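6-phospho-beta-glucosidase BglT (Thermotoga maritima, PDB 1UP7) hydrolyses cellobiose 6'-phosphate to glucose 6-phosphate and glucose, using NAD(+) and a manganese ion as cofactors. Local coordinates at residues A[373-376]-A[377-380]; A[398-401]-A[402-406]. All coordinates share one frame; numbering follows the deposited sequence.

Overall arrangement
Both contacts are local and lie near the C-terminal end of the chain, on the same side of its centre and away from the active site. Interaction 1 comes first, where helix 355-376 ends and a short loop leads into helix 380-389; interaction 2 follows inside helix 396-409. Their centres are about 16 Å apart, and they touch where CD2 of L403 packs on O of K380. Helix 109-131 unites them: Y375 and L376 rest on one part of it, L402, L403 and I406 on another. The C-terminal helices thus fold back over a helix of the Rossmann-like domain. E373 of interaction 1 makes a weak hydrogen bond to the second subunit, and D398, A399 and K400 of interaction 2 meet it.

Interaction 1: A[373-376]-A[377-380]; sequences EAYL and KRSK
E373 O receives the amide of K377 (N to O 3.0 Å), the last ordinary helical bond before the chain turns off. A374 O skips a residue and takes S379 N at 2.9 Å, nearly straight at 167°. Y375 O accepts two donors from opposite faces of its carbonyl plane, R378 N at 2.9 Å and R378 NH1 at 3.0 Å. With R378 at positive phi, the paired backbone bonds of R378 and S379 form a Schellman motif that ends helix 355-376. Because CG of Y375 is anti to the backbone N and beside the carbonyl carbon (chi1 161°), the ring runs alongside the R378 side chain and carries its guanidinium flat over one face, planes 17° apart and CE1 of Y375 beneath the guanidinium centre. F119 meets the same ring edge-to-face, and E123 bonds its hydroxyl. With an alanine at Y375 the guanidinium would lose its aromatic platform, keeping the bond to the backbone O, and is likely to turn more freely, while E123 would lose its hydroxyl partner. L376 turns its side chain to F150 and Y154 of helix 144-155, and just beyond the turn S379 OG caps L382 N at the start of helix 380-389.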
loop_
_atom_site.group_PDB
_atom_site.type_symbol
_atom_site.label_atom_id
_atom_site.label_comp_id
_atom_site.label_asym_id
_atom_site.label_seq_id
_atom_site.Cartn_x
_atom_site.Cartn_y
_atom_site.Cartn_z
ATOM N N GLU A 373 -13.936 14.829 11.456
ATOM C CA GLU A 373 -13.193 14.829 12.710
ATOM C C GLU A 373 -13.649 16.003 13.606
ATOM O O GLU A 373 -13.876 15.834 14.809
ATOM C CB GLU A 373 -11.672 14.843 12.447
ATOM C CG GLU A 373 -11.103 13.439 12.192
ATOM C CD GLU A 373 -9.841 13.416 11.305
ATOM O OE1 GLU A 373 -9.127 14.466 11.174
ATOM O OE2 GLU A 373 -9.567 12.315 10.722
ATOM N N ALA A 374 -13.832 17.175 13.000
ATOM C CA ALA A 374 -14.314 18.338 13.739
ATOM C C ALA A 374 -15.688 18.040 14.340
ATOM O O ALA A 374 -15.949 18.383 15.489
ATOM C CB ALA A 374 -14.402 19.563 12.838
ATOM N N TYR A 375 -16.547 17.383 13.563
ATOM C CA TYR A 375 -17.882 17.109 14.030
ATOM C C TYR A 375 -17.853 16.076 15.159
ATOM O O TYR A 375 -18.499 16.290 16.176
ATOM C CB TYR A 375 -18.823 16.735 12.884
ATOM C CG TYR A 375 -19.999 16.044 13.426
ATOM C CD1 TYR A 375 -21.048 16.767 13.952
ATOM C CD2 TYR A 375 -20.042 14.653 13.496
ATOM C CE1 TYR A 375 -22.130 16.127 14.521
ATOM C CE2 TYR A 375 -21.115 14.006 14.062
ATOM C CZ TYR A 375 -22.145 14.755 14.566
ATOM O OH TYR A 375 -23.218 14.159 15.123
ATOM N N LEU A 376 -17.074 14.997 14.999
ATOM C CA LEU A 376 -17.027 13.925 16.014
ATOM C C LEU A 376 -16.496 14.425 17.338
ATOM O O LEU A 376 -16.908 13.976 18.403
ATOM C CB LEU A 376 -16.211 12.709 15.546
ATOM C CG LEU A 376 -16.898 11.895 14.429
ATOM C CD1 LEU A 376 -15.953 10.877 13.846
ATOM C CD2 LEU A 376 -18.187 11.213 14.981
ATOM N N LYS A 377 -15.592 15.392 17.291
ATOM C CA LYS A 377 -15.077 15.936 18.529
ATOM C C LYS A 377 -15.858 17.182 18.958
ATOM O O LYS A 377 -15.509 17.790 19.969
ATOM C CB LYS A 377 -13.590 16.240 18.390
ATOM C CG LYS A 377 -12.711 15.145 18.916
ATOM C CD LYS A 377 -11.896 14.549 17.788
ATOM C CE LYS A 377 -10.400 14.694 18.064
ATOM N NZ LYS A 377 -9.946 13.589 18.942
ATOM N N ARG A 378 -16.884 17.565 18.175
ATOM C CA ARG A 378 -17.660 18.782 18.436
ATOM C C ARG A 378 -16.765 19.976 18.653
ATOM O O ARG A 378 -16.939 20.737 19.616
ATOM C CB ARG A 378 -18.571 18.610 19.658
ATOM C CG ARG A 378 -19.615 17.569 19.484
ATOM C CD ARG A 378 -20.471 17.766 18.261
ATOM N NE ARG A 378 -21.670 16.947 18.407
ATOM C CZ ARG A 378 -21.739 15.648 18.159
ATOM N NH1 ARG A 378 -20.675 14.965 17.707
ATOM N NH2 ARG A 378 -22.894 15.029 18.368
ATOM N N SER A 379 -15.828 20.166 17.741
ATOM C CA SER A 379 -14.725 21.091 17.967
ATOM C C SER A 379 -14.701 22.244 16.988
ATOM O O SER A 379 -14.560 22.035 15.768
ATOM C CB SER A 379 -13.407 20.315 17.885
ATOM O OG SER A 379 -12.320 21.191 17.918
ATOM N N LYS A 380 -14.801 23.450 17.537
ATOM C CA LYS A 380 -14.750 24.689 16.776
ATOM C C LYS A 380 -13.364 24.846 16.150
ATOM O O LYS A 380 -13.237 25.166 14.994
ATOM C CB LYS A 380 -15.042 25.846 17.712
ATOM C CG LYS A 380 -15.948 26.855 17.108
ATOM C CD LYS A 380 -15.862 28.238 17.764
ATOM C CE LYS A 380 -16.816 28.346 18.965
ATOM N NZ LYS A 380 -16.615 29.699 19.719
#

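Interaction 2: A[398-401]-A[402-406]; sequences DAKD and LLEEI
L402 and D398 meet through the first of four successive i to i+4 backbone bonds, L402 N to D398 O at 3.0 Å. L403 N to A399 O, E404 N to K400 O and E405 N to D401 O repeat the alpha-helical pattern of helix 396-409. The packed side is apolar. CB of L402 sits 3.3 Å from D398 O and CB of L403 lies 3.5 Å from A399 O, so both leucines start close against the preceding turn. Both have CG anti to the backbone N, and because they are consecutive this shared conformation sends each along its own side of the helix: L402 to Y99, L101 and V109, L403 to F112 of helix 109-131 and to L384 and L387 of helix 380-389. Buried A399 packs on W231 of the second subunit, with which K400 makes a cation-pi contact. D401 and E404 face solvent, and K400 stands at the border with that subunit. The K400 and E404 side chains run alongside each other in the same direction, but their salt bridge is long, NZ to OE2 3.9 Å. Unstaggered first and second torsions of E404 (chi2 112°) fold its carboxylate back toward K400 O, leaving OE2 3.3 Å from that oxygen, an approach of two acceptors. D398 forms a salt bridge with K251 of the second subunit, while E405 OE1 forms one with K98 and a hydrogen bond with Y99 OH. D401 OD1 and E404 OE1 stand 4.3 Å apart as like charges. With the K400 bridge long and these two carboxylates close together, K400 probably offsets only part of the negative charge gathered on this exposed surface, and its ammonium is likely to be shared loosely between E404 and the neighbouring subunit's indole.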
loop_
_atom_site.group_PDB
_atom_site.type_symbol
_atom_site.label_atom_id
_atom_site.label_comp_id
_atom_site.label_asym_id
_atom_site.label_seq_id
_atom_site.Cartn_x
_atom_site.Cartn_y
_atom_site.Cartn_z
ATOM N N ASP A 398 -10.435 35.466 6.924
ATOM C CA ASP A 398 -11.891 35.382 6.963
ATOM C C ASP A 398 -12.418 34.165 7.696
ATOM O O ASP A 398 -13.622 34.076 7.936
ATOM C CB ASP A 398 -12.495 35.326 5.562
ATOM C CG ASP A 398 -12.202 36.565 4.744
ATOM O OD1 ASP A 398 -12.473 37.678 5.220
ATOM O OD2 ASP A 398 -11.707 36.507 3.595
ATOM N N ALA A 399 -11.546 33.200 7.997
ATOM C CA ALA A 399 -12.016 31.894 8.463
ATOM C C ALA A 399 -12.821 31.957 9.767
ATOM O O ALA A 399 -13.862 31.326 9.887
ATOM C CB ALA A 399 -10.865 30.861 8.521
ATOM N N LYS A 400 -12.370 32.758 10.718
ATOM C CA LYS A 400 -13.058 32.822 11.997
ATOM C C LYS A 400 -14.433 33.423 11.917
ATOM O O LYS A 400 -15.382 32.854 12.481
ATOM C CB LYS A 400 -12.230 33.598 13.020
ATOM C CG LYS A 400 -11.709 32.718 14.091
ATOM C CD LYS A 400 -10.632 33.447 14.842
ATOM C CE LYS A 400 -10.762 33.163 16.321
ATOM N NZ LYS A 400 -12.132 32.687 16.624
ATOM N N ASP A 401 -14.543 34.582 11.275
ATOM C CA ASP A 401 -15.845 35.229 11.150
ATOM C C ASP A 401 -16.797 34.336 10.357
ATOM O O ASP A 401 -17.956 34.204 10.727
ATOM C CB ASP A 401 -15.730 36.615 10.499
ATOM C CG ASP A 401 -15.107 37.641 11.413
ATOM O OD1 ASP A 401 -15.196 37.482 12.638
ATOM O OD2 ASP A 401 -14.511 38.652 10.997
ATOM N N LEU A 402 -16.300 33.725 9.291
ATOM C CA LEU A 402 -17.139 32.851 8.468
ATOM C C LEU A 402 -17.707 31.684 9.308
ATOM O O LEU A 402 -18.937 31.418 9.284
ATOM C CB LEU A 402 -16.375 32.311 7.231
ATOM C CG LEU A 402 -17.067 31.240 6.388
ATOM C CD1 LEU A 402 -18.373 31.783 5.838
ATOM C CD2 LEU A 402 -16.139 30.715 5.251
ATOM N N LEU A 403 -16.816 30.995 10.039
ATOM C CA LEU A 403 -17.248 29.882 10.896
ATOM C C LEU A 403 -18.307 30.311 11.907
ATOM O O LEU A 403 -19.284 29.607 12.114
ATOM C CB LEU A 403 -16.076 29.172 11.607
ATOM C CG LEU A 403 -16.456 27.930 12.487
ATOM C CD1 LEU A 403 -17.172 26.774 11.752
ATOM C CD2 LEU A 403 -15.284 27.358 13.257
ATOM N N GLU A 404 -18.121 31.485 12.501
ATOM C CA GLU A 404 -19.058 32.023 13.477
ATOM C C GLU A 404 -20.417 32.242 12.869
ATOM O O GLU A 404 -21.412 31.903 13.491
ATOM C CB GLU A 404 -18.545 33.343 14.050
ATOM C CG GLU A 404 -18.088 33.229 15.479
ATOM C CD GLU A 404 -16.589 33.416 15.627
ATOM O OE1 GLU A 404 -16.129 34.613 15.729
ATOM O OE2 GLU A 404 -15.892 32.350 15.652
ATOM N N GLU A 405 -20.457 32.814 11.662
ATOM C CA GLU A 405 -21.710 33.022 10.951
ATOM C C GLU A 405 -22.419 31.698 10.678
ATOM O O GLU A 405 -23.633 31.562 10.903
ATOM C CB GLU A 405 -21.462 33.736 9.641
ATOM C CG GLU A 405 -21.943 35.166 9.665
ATOM C CD GLU A 405 -22.274 35.676 8.280
ATOM O OE1 GLU A 405 -21.342 35.831 7.486
ATOM O OE2 GLU A 405 -23.454 35.917 7.999
ATOM N N ILE A 406 -21.651 30.719 10.204
ATOM C CA ILE A 406 -22.191 29.411 9.894
ATOM C C ILE A 406 -22.763 28.739 11.162
ATOM O O ILE A 406 -23.870 28.178 11.131
ATOM C CB ILE A 406 -21.114 28.495 9.282
ATOM C CG1 ILE A 406 -20.746 28.917 7.847
ATOM C CG2 ILE A 406 -21.550 27.002 9.372
ATOM C CD1 ILE A 406 -19.410 28.265 7.384
#